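Local coordinates for M157 (Murid herpesvirus 1, PDB 2NYK), which is an MHC class I-like viral protein of mouse cytomegalovirus that serves as a ligand for Ly49 receptors on natural killer cells, at residues M81-N84 with N85-T88. The protein carries 1 engineered substitution. Sequence-based numbering, arbitrary orientation.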
loop_
_atom_site.group_PDB
_atom_site.type_symbol
_atom_site.label_atom_id
_atom_site.label_comp_id
_atom_site.label_asym_id
_atom_site.label_seq_id
_atom_site.Cartn_x
_atom_site.Cartn_y
_atom_site.Cartn_z
ATOM N N MET A 81 -19.977 3.914 7.237
ATOM C CA MET A 81 -21.390 4.129 7.596
ATOM C C MET A 81 -22.231 4.451 6.370
ATOM O O MET A 81 -23.345 3.940 6.220
ATOM C CB MET A 81 -21.537 5.244 8.635
ATOM C CG MET A 81 -20.881 4.912 9.963
ATOM S SD MET A 81 -21.174 6.107 11.277
ATOM C CE MET A 81 -20.268 7.541 10.702
ATOM N N ARG A 82 -21.675 5.288 5.499
ATOM C CA ARG A 82 -22.293 5.654 4.236
ATOM C C ARG A 82 -22.595 4.446 3.357
ATOM O O ARG A 82 -23.693 4.346 2.797
ATOM C CB ARG A 82 -21.374 6.602 3.484
ATOM C CG ARG A 82 -21.879 7.059 2.154
ATOM C CD ARG A 82 -20.726 7.640 1.397
ATOM N NE ARG A 82 -21.131 8.224 0.132
ATOM C CZ ARG A 82 -20.308 8.397 -0.897
ATOM N NH1 ARG A 82 -19.027 8.027 -0.804
ATOM N NH2 ARG A 82 -20.769 8.938 -2.022
ATOM N N LEU A 83 -21.618 3.546 3.227
ATOM C CA LEU A 83 -21.775 2.338 2.414
ATOM C C LEU A 83 -22.795 1.369 3.012
ATOM O O LEU A 83 -23.572 0.772 2.275
ATOM C CB LEU A 83 -20.441 1.620 2.193
ATOM C CG LEU A 83 -19.234 2.293 1.525
ATOM C CD1 LEU A 83 -18.280 1.212 1.071
ATOM C CD2 LEU A 83 -19.606 3.218 0.356
ATOM N N ASN A 84 -22.776 1.213 4.336
ATOM C CA ASN A 84 -23.778 0.413 5.060
ATOM C C ASN A 84 -25.179 0.887 4.746
ATOM O O ASN A 84 -26.071 0.077 4.508
ATOM C CB ASN A 84 -23.585 0.511 6.573
ATOM C CG ASN A 84 -22.334 -0.183 7.048
ATOM O OD1 ASN A 84 -22.045 -1.312 6.655
ATOM N ND2 ASN A 84 -21.591 0.479 7.927
ATOM N N ASN A 85 -25.362 2.206 4.762
ATOM C CA ASN A 85 -26.630 2.830 4.405
ATOM C C ASN A 85 -27.057 2.519 2.986
ATOM O O ASN A 85 -28.218 2.202 2.753
ATOM C CB ASN A 85 -26.573 4.345 4.598
ATOM C CG ASN A 85 -26.905 4.762 6.013
ATOM O OD1 ASN A 85 -26.380 4.192 6.987
ATOM N ND2 ASN A 85 -27.778 5.770 6.138
ATOM N N LEU A 86 -26.117 2.606 2.048
ATOM C CA LEU A 86 -26.393 2.319 0.647
ATOM C C LEU A 86 -26.873 0.888 0.431
ATOM O O LEU A 86 -27.797 0.652 -0.350
ATOM C CB LEU A 86 -25.164 2.602 -0.222
ATOM C CG LEU A 86 -24.836 4.083 -0.473
ATOM C CD1 LEU A 86 -23.392 4.220 -1.000
ATOM C CD2 LEU A 86 -25.875 4.730 -1.423
ATOM N N LEU A 87 -26.238 -0.059 1.121
ATOM C CA LEU A 87 -26.640 -1.459 1.049
ATOM C C LEU A 87 -28.051 -1.639 1.604
ATOM O O LEU A 87 -28.952 -2.086 0.877
ATOM C CB LEU A 87 -25.644 -2.368 1.777
ATOM C CG LEU A 87 -24.309 -2.693 1.096
ATOM C CD1 LEU A 87 -23.560 -3.702 1.927
ATOM C CD2 LEU A 87 -24.503 -3.236 -0.309
ATOM N N THR A 88 -28.230 -1.258 2.879
ATOM C CA THR A 88 -29.523 -1.344 3.574
ATOM C C THR A 88 -30.641 -0.588 2.846
ATOM O O THR A 88 -31.741 -1.122 2.665
ATOM C CB THR A 88 -29.409 -0.845 5.041
ATOM O OG1 THR A 88 -28.329 -1.528 5.694
ATOM C CG2 THR A 88 -30.701 -1.102 5.812
#
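T88 and N84 meet through a doubly used carbonyl: N84 O accepts from T88 N at 3.0 Å, nearly straight with an N-H...O angle of 170°, and from T88 OG1, also at 3.0 Å. The two donors reach the oxygen from opposite faces of the carbonyl plane, the hydroxyl tilted further from it, by 35°, than the amide, so they share the acceptor without competing for one direction. The threonine torsion explains the second bond: with OG1 anti to its own carbonyl carbon (chi1 -52°), the hydroxyl folds back along the helix, and its hydrogen is spent on the preceding turn.

The other three acceptors are satisfied in plain alpha-helical i to i+4 fashion: M81 O by N85 N, R82 O by L86 N at 3.1 Å, and L83 O by L87 N. Apolar contact between the side chains is slight by comparison. L83 CD2 approaches L86 CD1 at 4.1 Å, the two leucines crossing at a slant, while L86 CG comes within 3.5 Å of R82 O. R82 reaches outward in an extended conformation, and its NH1 is hydrogen-bonded to Q79 OE1, in the turn before.

All eight residues belong to helix 71-90, which packs on the seven-stranded antiparallel sheet of the MHC-like fold: L83 and L86 rest on I97 of strand 96-106, L83 and L87 on V29 of strand 21-30, and L87 O accepts from R31 NH2.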